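Local coordinates for protein-tyrosine-phosphatase (Chaetomium thermophilum var. thermophilum DSM 1495, PDB 5M43), which probably removes phosphate groups from tyrosine and serine/threonine residues of proteins, this chain being the phosphatase domain of the ribosome-assembly factor Yvh1, at residues F77-S80 and G81-I85; W120-P123 and Y124-G127; A142-W145 and V146-T149. One frame throughout, in Å; residues are numbered along the deposited sequence.

Interaction 1 (F77-S80 and G81-I85); sequences FIDS and GLRGI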
ATOM      1  N   PHE A  77      -7.049   4.745  -4.183  1.00 21.33           N
ATOM      2  CA  PHE A  77      -5.947   5.670  -4.437  1.00 22.39           C
ATOM      3  C   PHE A  77      -4.804   4.984  -5.185  1.00 22.82           C
ATOM      4  O   PHE A  77      -4.301   5.495  -6.197  1.00 24.17           O
ATOM      5  CB  PHE A  77      -5.382   6.238  -3.124  1.00 22.79           C
ATOM      6  CG  PHE A  77      -4.326   7.243  -3.343  1.00 24.60           C
ATOM      7  CD1 PHE A  77      -4.676   8.595  -3.497  1.00 25.91           C
ATOM      8  CD2 PHE A  77      -2.963   6.850  -3.356  1.00 22.05           C
ATOM      9  CE1 PHE A  77      -3.680   9.574  -3.691  1.00 28.24           C
ATOM     10  CE2 PHE A  77      -1.938   7.818  -3.564  1.00 22.66           C
ATOM     11  CZ  PHE A  77      -2.324   9.192  -3.727  1.00 22.91           C
ATOM     12  N   ILE A  78      -4.412   3.802  -4.730  1.00 21.82           N
ATOM     13  CA  ILE A  78      -3.318   3.065  -5.369  1.00 19.95           C
ATOM     14  C   ILE A  78      -3.713   2.669  -6.793  1.00 22.17           C
ATOM     15  O   ILE A  78      -2.969   2.915  -7.771  1.00 21.58           O
ATOM     16  CB  ILE A  78      -2.944   1.834  -4.535  1.00 18.32           C
ATOM     17  CG1 ILE A  78      -2.416   2.266  -3.136  1.00 18.85           C
ATOM     18  CG2 ILE A  78      -1.902   0.972  -5.286  1.00 21.09           C
ATOM     19  CD1 ILE A  78      -2.277   1.119  -2.195  1.00 20.77           C
ATOM     20  N   ASP A  79      -4.903   2.077  -6.950  1.00 20.79           N
ATOM     21  CA  ASP A  79      -5.319   1.646  -8.278  1.00 22.82           C
ATOM     22  C   ASP A  79      -5.446   2.831  -9.226  1.00 22.79           C
ATOM     23  O   ASP A  79      -4.998   2.765 -10.373  1.00 23.55           O
ATOM     24  CB  ASP A  79      -6.645   0.868  -8.182  1.00 22.73           C
ATOM     25  CG  ASP A  79      -7.103   0.334  -9.517  1.00 25.07           C
ATOM     26  OD1 ASP A  79      -6.396  -0.560 -10.000  1.00 25.35           O
ATOM     27  OD2 ASP A  79      -8.199   0.764  -9.996  1.00 27.94           O
ATOM     28  N   SER A  80      -6.118   3.920  -8.800  1.00 26.22           N
ATOM     29  CA  SER A  80      -6.282   5.018  -9.748  1.00 29.14           C
ATOM     30  C   SER A  80      -4.953   5.696 -10.055  1.00 27.80           C
ATOM     31  O   SER A  80      -4.727   6.133 -11.199  1.00 29.13           O
ATOM     32  CB  SER A  80      -7.319   6.032  -9.267  1.00 36.13           C
ATOM     33  OG  SER A  80      -6.914   6.629  -8.073  1.00 40.09           O
ATOM     34  N   GLY A  81      -4.043   5.781  -9.081  1.00 26.05           N
ATOM     35  CA  GLY A  81      -2.725   6.324  -9.399  1.00 26.57           C
ATOM     36  C   GLY A  81      -1.954   5.465 -10.390  1.00 26.63           C
ATOM     37  O   GLY A  81      -1.374   5.995 -11.346  1.00 28.05           O
ATOM     38  N   LEU A  82      -2.007   4.137 -10.236  1.00 22.31           N
ATOM     39  CA  LEU A  82      -1.333   3.260 -11.213  1.00 24.93           C
ATOM     40  C   LEU A  82      -1.968   3.335 -12.602  1.00 27.97           C
ATOM     41  O   LEU A  82      -1.254   3.334 -13.622  1.00 28.07           O
ATOM     42  CB  LEU A  82      -1.348   1.819 -10.728  1.00 21.25           C
ATOM     43  CG  LEU A  82      -0.509   1.596  -9.450  1.00 21.47           C
ATOM     44  CD1 LEU A  82      -0.767   0.207  -8.876  1.00 21.36           C
ATOM     45  CD2 LEU A  82       1.065   1.839  -9.760  1.00 24.01           C
ATOM     46  N   ARG A  83      -3.309   3.363 -12.687  1.00 26.36           N
ATOM     47  CA  ARG A  83      -3.946   3.341 -13.994  1.00 28.18           C
ATOM     48  C   ARG A  83      -3.967   4.716 -14.637  1.00 32.84           C
ATOM     49  O   ARG A  83      -4.120   4.825 -15.861  1.00 32.39           O
ATOM     50  CB  ARG A  83      -5.387   2.794 -13.849  1.00 28.78           C
ATOM     51  CG  ARG A  83      -5.451   1.381 -13.347  1.00 26.21           C
ATOM     52  CD  ARG A  83      -6.865   0.696 -13.491  1.00 32.85           C
ATOM     53  NE  ARG A  83      -6.800  -0.687 -13.018  1.00 33.72           N
ATOM     54  CZ  ARG A  83      -6.509  -1.729 -13.797  1.00 35.77           C
ATOM     55  NH1 ARG A  83      -6.241  -1.548 -15.095  1.00 38.07           N
ATOM     56  NH2 ARG A  83      -6.449  -2.940 -13.268  1.00 38.20           N
ATOM     57  N   GLY A  84      -3.825   5.775 -13.853  1.00 39.31           N
ATOM     58  CA  GLY A  84      -3.794   7.102 -14.444  1.00 47.90           C
ATOM     59  C   GLY A  84      -5.135   7.637 -14.880  1.00 58.01           C
ATOM     60  O   GLY A  84      -5.220   8.294 -15.922  1.00 56.84           O
ATOM     61  N   ILE A  85      -6.184   7.378 -14.109  1.00 67.81           N
ATOM     62  CA  ILE A  85      -7.502   7.931 -14.379  1.00 77.52           C
ATOM     63  C   ILE A  85      -8.136   8.414 -13.083  1.00 78.76           C
ATOM     64  O   ILE A  85      -7.453   8.962 -12.218  1.00 78.45           O
ATOM     65  CB  ILE A  85      -8.397   6.903 -15.081  1.00 81.05           C
ATOM     66  CG1 ILE A  85      -8.057   6.832 -16.566  1.00 83.44           C
ATOM     67  CG2 ILE A  85      -9.856   7.259 -14.882  1.00 83.80           C
ATOM     68  CD1 ILE A  85      -8.063   5.430 -17.115  1.00 83.85           C
TER
HETATM   69  O   HOH W   1      -6.832  -3.204 -10.712  1.00 46.09           O
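The C-terminal end of helix 71-83 carries a salt bridge one turn long, from Asp79 to Arg83. Arg83 NE gives its hydrogen to Asp79 OD1 at 3.0 Å, arriving on the syn side of the carboxylate but tilted out of its plane. Asp79 can reach forward along the helix because its CG stands opposite the backbone N (chi1 -177°), while Arg83 runs extended from CG to NE. Carboxylate and guanidinium are turned 61° against each other, so this is a one-nitrogen grip and not a flat two-pronged pairing. A water bridges the pair: it donates to Asp79 OD1 at 2.8 Å and accepts from Arg83 NH2 at 2.6 Å, giving OD1 two donors.

In the phosphatase fold this helix packs against strands 33-36 and 53-56 of the central sheet and against helix 109-121. Phe77 leans on Leu35 and Leu55 of the strands. Ile78 and Leu82 lie side by side, Ile78 CG2 against Leu82 CD1 at 3.8 Å, and both also rest on Tyr117.

The i to i+4 backbone bonds are regular, as in Leu82 N to Ile78 O at 2.9 Å and Arg83 N to Asp79 O at 2.9 Å. The last strong bond of the series is Gly84 N to Ser80 O at 2.8 Å, and Ile85 N adds a weak, long bond to that same oxygen. Gly84 itself has a positive phi of 76°, which turns the chain out of the helix. The Ser80 hydroxyl turns back along the helix instead, OG bonding to Arg76 O.

Interaction 2 (W120-P123 and Y124-G127); sequences WKYP and YRFG. With NO3 (nitrate ion), chain C.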
ATOM      1  N   TRP A 120      -7.042  -7.395  -3.269  1.00 21.86           N
ATOM      2  CA  TRP A 120      -8.172  -6.912  -4.070  1.00 20.96           C
ATOM      3  C   TRP A 120      -7.904  -7.092  -5.559  1.00 22.05           C
ATOM      4  O   TRP A 120      -8.816  -7.436  -6.329  1.00 24.93           O
ATOM      5  CB  TRP A 120      -8.380  -5.426  -3.747  1.00 22.70           C
ATOM      6  CG  TRP A 120      -9.314  -4.762  -4.684  1.00 23.11           C
ATOM      7  CD1 TRP A 120     -10.689  -4.790  -4.637  1.00 26.33           C
ATOM      8  CD2 TRP A 120      -8.958  -3.954  -5.837  1.00 23.97           C
ATOM      9  NE1 TRP A 120     -11.216  -4.091  -5.728  1.00 26.22           N
ATOM     10  CE2 TRP A 120     -10.162  -3.551  -6.452  1.00 25.07           C
ATOM     11  CE3 TRP A 120      -7.742  -3.538  -6.404  1.00 25.43           C
ATOM     12  CZ2 TRP A 120     -10.179  -2.735  -7.580  1.00 30.12           C
ATOM     13  CZ3 TRP A 120      -7.771  -2.736  -7.540  1.00 26.53           C
ATOM     14  CH2 TRP A 120      -8.983  -2.366  -8.144  1.00 26.82           C
ATOM     15  N   LYS A 121      -6.679  -6.842  -5.965  1.00 22.52           N
ATOM     16  CA  LYS A 121      -6.362  -6.893  -7.404  1.00 23.38           C
ATOM     17  C   LYS A 121      -6.028  -8.302  -7.891  1.00 25.03           C
ATOM     18  O   LYS A 121      -6.422  -8.672  -9.013  1.00 27.28           O
ATOM     19  CB  LYS A 121      -5.238  -5.928  -7.730  1.00 21.17           C
ATOM     20  CG  LYS A 121      -4.937  -5.960  -9.282  1.00 24.14           C
ATOM     21  CD  LYS A 121      -4.111  -4.844  -9.592  1.00 26.59           C
ATOM     22  CE  LYS A 121      -3.925  -4.834 -11.139  1.00 29.78           C
ATOM     23  NZ  LYS A 121      -3.007  -3.722 -11.557  1.00 33.79           N
ATOM     24  N   TYR A 122      -5.353  -9.113  -7.075  1.00 24.58           N
ATOM     25  CA  TYR A 122      -4.899 -10.448  -7.480  1.00 26.12           C
ATOM     26  C   TYR A 122      -5.387 -11.571  -6.552  1.00 25.30           C
ATOM     27  O   TYR A 122      -4.592 -12.386  -6.054  1.00 26.06           O
ATOM     28  CB  TYR A 122      -3.384 -10.466  -7.574  1.00 25.14           C
ATOM     29  CG  TYR A 122      -2.765  -9.362  -8.383  1.00 22.88           C
ATOM     30  CD1 TYR A 122      -2.151  -8.286  -7.746  1.00 23.68           C
ATOM     31  CD2 TYR A 122      -2.775  -9.404  -9.772  1.00 28.14           C
ATOM     32  CE1 TYR A 122      -1.543  -7.263  -8.472  1.00 25.87           C
ATOM     33  CE2 TYR A 122      -2.178  -8.391 -10.500  1.00 29.47           C
ATOM     34  CZ  TYR A 122      -1.572  -7.325  -9.847  1.00 29.36           C
ATOM     35  OH  TYR A 122      -0.962  -6.354 -10.616  1.00 30.11           O
ATOM     36  N   PRO A 123      -6.698 -11.695  -6.370  1.00 26.18           N
ATOM     37  CA  PRO A 123      -7.194 -12.722  -5.449  1.00 29.53           C
ATOM     38  C   PRO A 123      -6.786 -14.136  -5.831  1.00 29.38           C
ATOM     39  O   PRO A 123      -6.544 -14.953  -4.942  1.00 31.94           O
ATOM     40  CB  PRO A 123      -8.728 -12.531  -5.511  1.00 32.24           C
ATOM     41  CG  PRO A 123      -8.984 -11.795  -6.831  1.00 30.92           C
ATOM     42  CD  PRO A 123      -7.790 -10.886  -6.960  1.00 28.11           C
ATOM     43  N   TYR A 124      -6.742 -14.479  -7.130  1.00 31.54           N
ATOM     44  CA  TYR A 124      -6.363 -15.845  -7.471  1.00 32.77           C
ATOM     45  C   TYR A 124      -4.905 -16.141  -7.172  1.00 32.65           C
ATOM     46  O   TYR A 124      -4.561 -17.301  -6.903  1.00 35.48           O
ATOM     47  CB  TYR A 124      -6.647 -16.121  -8.934  1.00 36.04           C
ATOM     48  CG  TYR A 124      -8.114 -16.136  -9.232  1.00 35.77           C
ATOM     49  CD1 TYR A 124      -8.882 -17.242  -8.947  1.00 37.99           C
ATOM     50  CD2 TYR A 124      -8.737 -15.012  -9.759  1.00 37.49           C
ATOM     51  CE1 TYR A 124     -10.228 -17.250  -9.207  1.00 39.28           C
ATOM     52  CE2 TYR A 124     -10.081 -15.012 -10.044  1.00 36.07           C
ATOM     53  CZ  TYR A 124     -10.830 -16.127  -9.759  1.00 41.35           C
ATOM     54  OH  TYR A 124     -12.196 -16.150 -10.065  1.00 45.02           O
ATOM     55  N   ARG A 125      -4.041 -15.136  -7.215  1.00 30.84           N
ATOM     56  CA  ARG A 125      -2.657 -15.362  -6.828  1.00 33.99           C
ATOM     57  C   ARG A 125      -2.545 -15.831  -5.379  1.00 34.78           C
ATOM     58  O   ARG A 125      -1.645 -16.613  -5.043  1.00 36.61           O
ATOM     59  CB  ARG A 125      -1.841 -14.087  -7.056  1.00 34.51           C
ATOM     60  CG  ARG A 125      -0.375 -14.216  -6.724  1.00 33.19           C
ATOM     61  CD  ARG A 125       0.264 -12.825  -6.715  1.00 31.42           C
ATOM     62  NE  ARG A 125       0.301 -12.187  -8.038  1.00 34.37           N
ATOM     63  CZ  ARG A 125       0.620 -10.897  -8.215  1.00 32.69           C
ATOM     64  NH1 ARG A 125       0.905 -10.099  -7.149  1.00 33.32           N
ATOM     65  NH2 ARG A 125       0.612 -10.405  -9.454  1.00 34.32           N
ATOM     66  N   PHE A 126      -3.419 -15.343  -4.503  1.00 36.14           N
ATOM     67  CA  PHE A 126      -3.338 -15.623  -3.075  1.00 35.82           C
ATOM     68  C   PHE A 126      -4.365 -16.650  -2.620  1.00 40.34           C
ATOM     69  O   PHE A 126      -4.595 -16.793  -1.410  1.00 39.30           O
ATOM     70  CB  PHE A 126      -3.466 -14.315  -2.296  1.00 31.23           C
ATOM     71  CG  PHE A 126      -2.476 -13.308  -2.736  1.00 26.79           C
ATOM     72  CD1 PHE A 126      -1.121 -13.562  -2.558  1.00 25.70           C
ATOM     73  CD2 PHE A 126      -2.867 -12.153  -3.405  1.00 25.45           C
ATOM     74  CE1 PHE A 126      -0.172 -12.664  -2.978  1.00 26.13           C
ATOM     75  CE2 PHE A 126      -1.916 -11.227  -3.832  1.00 26.73           C
ATOM     76  CZ  PHE A 126      -0.552 -11.496  -3.654  1.00 26.50           C
ATOM     77  N   GLY A 127      -4.977 -17.366  -3.566  1.00 44.72           N
ATOM     78  CA  GLY A 127      -5.774 -18.550  -3.294  1.00 47.49           C
ATOM     79  C   GLY A 127      -7.286 -18.478  -3.482  1.00 48.29           C
ATOM     80  O   GLY A 127      -7.992 -19.357  -2.965  1.00 50.11           O
TER
HETATM   81  N   NO3 C 302      -5.434 -12.781  -9.868  1.00 42.13           N
HETATM   82  O1  NO3 C 302      -6.560 -12.636  -9.383  1.00 36.43           O
HETATM   83  O2  NO3 C 302      -5.150 -12.217 -10.954  1.00 47.88           O
HETATM   84  O3  NO3 C 302      -4.574 -13.478  -9.268  1.00 47.12           O
HETATM   85  O   HOH W   2       1.476  -8.038 -11.074  1.00 32.80           O
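The chain leaves helix 109-121 at Tyr122 and curls through a loose run of turns, with Arg125 N weakly bonded to Tyr122 O at 3.0 Å and Phe126 N weakly bonded to Pro123 O at 3.2 Å. This is the exit from the helix that follows the catalytic loop in protein-tyrosine phosphatases, and Tyr124 to Gly127, in the loop beyond, form a type I beta turn. The curl points two amide N-H groups at one anion, a nitrate probably taken from the crystallisation liquor: Tyr124 N meets nitrate O1 at 2.9 Å, and Arg125 N, whose hydrogen is shared with the weak bond to Tyr122 O, meets nitrate O3 at 2.7 Å. The third nitrate oxygen, O2, sits at the edge of the Tyr122 ring.

Over the face of that ring lies the guanidinium of Arg125, almost flat, with planes 17° apart and CZ 3.9 Å from the Tyr122 ring centroid. This is a cation-pi stack, with Arg125 NH2 coming to 3.5 Å from Tyr122 CD2. A bend at chi3 (-67°) carries the guanidinium across to the ring, and Lys121 CG covers the opposite ring face. The other side of the guanidinium meets Trp145, so the cation is sandwiched between two aromatics. A water in the guanidinium plane accepts from Arg125 NH2 and donates weakly to Tyr122 OH, whose main partner is Asp10 OD2. Phe126 turns the other way, into the core against Leu118, Leu119 and Ala142, and its CD2 comes to 3.2 Å from Tyr122 O.

Interaction 3 (A142-W145 and V146-T149); sequences ALEW and VRET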
ATOM      1  N   ALA A 142       0.056 -13.028   0.766  1.00 22.86           N
ATOM      2  CA  ALA A 142       0.305 -11.666   0.284  1.00 20.11           C
ATOM      3  C   ALA A 142       1.433 -11.014   1.080  1.00 20.30           C
ATOM      4  O   ALA A 142       2.280 -10.317   0.498  1.00 21.27           O
ATOM      5  CB  ALA A 142      -0.974 -10.809   0.368  1.00 24.27           C
ATOM      6  N   LEU A 143       1.494 -11.274   2.386  1.00 22.24           N
ATOM      7  CA  LEU A 143       2.613 -10.755   3.170  1.00 21.19           C
ATOM      8  C   LEU A 143       3.938 -11.334   2.683  1.00 22.63           C
ATOM      9  O   LEU A 143       4.939 -10.610   2.586  1.00 22.00           O
ATOM     10  CB  LEU A 143       2.370 -11.024   4.674  1.00 20.66           C
ATOM     11  CG  LEU A 143       3.594 -10.815   5.575  1.00 23.36           C
ATOM     12  CD1 LEU A 143       3.995  -9.358   5.527  1.00 22.36           C
ATOM     13  CD2 LEU A 143       3.215 -11.144   7.012  1.00 22.90           C
ATOM     14  N   GLU A 144       3.992 -12.645   2.423  1.00 22.51           N
ATOM     15  CA  GLU A 144       5.261 -13.220   1.946  1.00 23.23           C
ATOM     16  C   GLU A 144       5.622 -12.688   0.564  1.00 22.87           C
ATOM     17  O   GLU A 144       6.817 -12.506   0.241  1.00 24.74           O
ATOM     18  CB  GLU A 144       5.175 -14.736   1.900  1.00 26.87           C
ATOM     19  CG  GLU A 144       4.983 -15.370   3.244  1.00 31.05           C
ATOM     20  CD  GLU A 144       6.089 -14.943   4.170  1.00 34.87           C
ATOM     21  OE1 GLU A 144       7.281 -14.971   3.757  1.00 33.15           O
ATOM     22  OE2 GLU A 144       5.788 -14.540   5.290  1.00 30.05           O
ATOM     23  N   TRP A 145       4.608 -12.372  -0.240  1.00 21.73           N
ATOM     24  CA  TRP A 145       4.879 -11.727  -1.533  1.00 22.07           C
ATOM     25  C   TRP A 145       5.570 -10.380  -1.346  1.00 21.19           C
ATOM     26  O   TRP A 145       6.590 -10.075  -1.989  1.00 21.55           O
ATOM     27  CB  TRP A 145       3.541 -11.570  -2.283  1.00 20.69           C
ATOM     28  CG  TRP A 145       3.694 -10.975  -3.688  1.00 19.24           C
ATOM     29  CD1 TRP A 145       3.759  -9.654  -4.029  1.00 19.82           C
ATOM     30  CD2 TRP A 145       3.763 -11.707  -4.878  1.00 23.10           C
ATOM     31  NE1 TRP A 145       3.856  -9.523  -5.415  1.00 20.27           N
ATOM     32  CE2 TRP A 145       3.870 -10.776  -5.948  1.00 21.40           C
ATOM     33  CE3 TRP A 145       3.751 -13.072  -5.160  1.00 25.81           C
ATOM     34  CZ2 TRP A 145       3.948 -11.171  -7.306  1.00 24.17           C
ATOM     35  CZ3 TRP A 145       3.845 -13.471  -6.546  1.00 30.00           C
ATOM     36  CH2 TRP A 145       3.924 -12.517  -7.569  1.00 28.13           C
ATOM     37  N   VAL A 146       5.037  -9.554  -0.439  1.00 19.36           N
ATOM     38  CA  VAL A 146       5.657  -8.275  -0.141  1.00 20.34           C
ATOM     39  C   VAL A 146       7.077  -8.487   0.371  1.00 21.10           C
ATOM     40  O   VAL A 146       7.990  -7.756  -0.020  1.00 20.27           O
ATOM     41  CB  VAL A 146       4.819  -7.488   0.884  1.00 18.03           C
ATOM     42  CG1 VAL A 146       5.540  -6.213   1.315  1.00 19.82           C
ATOM     43  CG2 VAL A 146       3.453  -7.118   0.188  1.00 17.35           C
ATOM     44  N   ARG A 147       7.269  -9.471   1.253  1.00 19.44           N
ATOM     45  CA  ARG A 147       8.580  -9.711   1.884  1.00 19.42           C
ATOM     46  C   ARG A 147       9.648 -10.090   0.846  1.00 19.49           C
ATOM     47  O   ARG A 147      10.867  -9.992   1.156  1.00 21.67           O
ATOM     48  CB  ARG A 147       8.472 -10.826   2.916  1.00 21.72           C
ATOM     49  CG  ARG A 147       7.913 -10.283   4.227  1.00 21.93           C
ATOM     50  CD  ARG A 147       7.553 -11.407   5.171  1.00 25.75           C
ATOM     51  NE  ARG A 147       7.289 -10.828   6.485  1.00 23.53           N
ATOM     52  CZ  ARG A 147       6.918 -11.535   7.534  1.00 27.54           C
ATOM     53  NH1 ARG A 147       6.732 -12.862   7.424  1.00 29.27           N
ATOM     54  NH2 ARG A 147       6.747 -10.929   8.711  1.00 28.58           N
ATOM     55  N   GLU A 148       9.253 -10.481  -0.372  0.54 20.50           N
ATOM     56  CA  GLU A 148      10.273 -10.780  -1.365  0.54 22.26           C
ATOM     57  C   GLU A 148      11.094  -9.555  -1.742  0.54 21.46           C
ATOM     58  O   GLU A 148      12.244  -9.708  -2.188  0.54 20.81           O
ATOM     59  CB  GLU A 148       9.634 -11.411  -2.612  0.54 24.07           C
ATOM     60  CG  GLU A 148       9.018 -12.758  -2.301  0.54 25.67           C
ATOM     61  CD  GLU A 148       8.630 -13.533  -3.529  0.54 29.09           C
ATOM     62  OE1 GLU A 148       9.444 -13.604  -4.468  0.54 29.94           O
ATOM     63  OE2 GLU A 148       7.505 -14.082  -3.541  0.54 32.26           O
ATOM     64  N   THR A 149      10.549  -8.351  -1.605  1.00 20.81           N
ATOM     65  CA  THR A 149      11.348  -7.150  -1.848  1.00 19.39           C
ATOM     66  C   THR A 149      11.386  -6.193  -0.678  1.00 19.19           C
ATOM     67  O   THR A 149      12.232  -5.276  -0.698  1.00 20.16           O
ATOM     68  CB  THR A 149      10.878  -6.362  -3.074  1.00 18.33           C
ATOM     69  OG1 THR A 149       9.544  -5.865  -2.822  1.00 19.76           O
ATOM     70  CG2 THR A 149      10.881  -7.233  -4.308  1.00 18.56           C
TER
HETATM   71  O   HOH W   3       7.244  -7.550  -3.167  1.00 20.86           O
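Trp145 O is gripped twice, by Glu148 N at 3.1 Å and by a water that donates to it at 2.9 Å. Glu148 N approaches from above the carbonyl, 65° out of its plane. The same amide makes a second, weak bond to Glu144 O. The water reaches on to Thr149 OG1, also at 2.9 Å, tying the carbonyl to a hydroxyl whose main partner is Arg5 O.

Earlier in the stretch the pattern is that of an ordinary alpha-helix, with Val146 N on Ala142 O at 3.0 Å and Arg147 N on Leu143 O at 2.9 Å. This is helix 135-147 of the phosphatase domain. Its buried side, made by Ala142, Leu143 and Val146, packs on Ile115, Leu118 and Leu119 of helix 109-121, while the Trp145 indole reaches the N-terminal stretch, NE1 bonding to Lys7 O.

Arg147 extends from CG to NE and is met from two directions. Glu144, bent at chi2 (-56°), brings OE2 to within 2.9 Å of Arg147 NH1; the oxygen uses its syn lone pair, and the carboxylate is turned 72° from the guanidinium plane. Leu143 CD2 lies over the guanidinium face, 3.7 Å above the plane and near its centre. Arg147 NE, a different nitrogen, bonds to Ala153 O in the loop beyond. Replacing Arg147 with an alanine is likely to leave the Glu144 carboxylate without its mate and Ala153 O without this donor, and to uncover the Leu143 methyl. Glu144 OE2 also lies 3.6 Å from Arg147 CD, where the two side chains cross.

Overall arrangement
Helix 109-121 links the three sites. Its N-terminal end follows the phosphate-binding loop after strand 99-102, and interaction 2 lies at its other end, so the nitrate there probably does not mark the catalytic pocket. Interactions 1 and 2, centres about 18 Å apart, touch where Trp120 CZ3 packs 3.6 Å from Asp79 OD1 and where Lys121 lies beside Arg83. Interactions 2 and 3 are nearer, with centres about 13 Å apart: Arg125 NH1 comes to 3.2 Å from Trp145 CZ2, and Phe126 CE1 to 3.4 Å from Ala142 CA. Interactions 1 and 3 do not meet; their nearest atoms are about 10 Å apart.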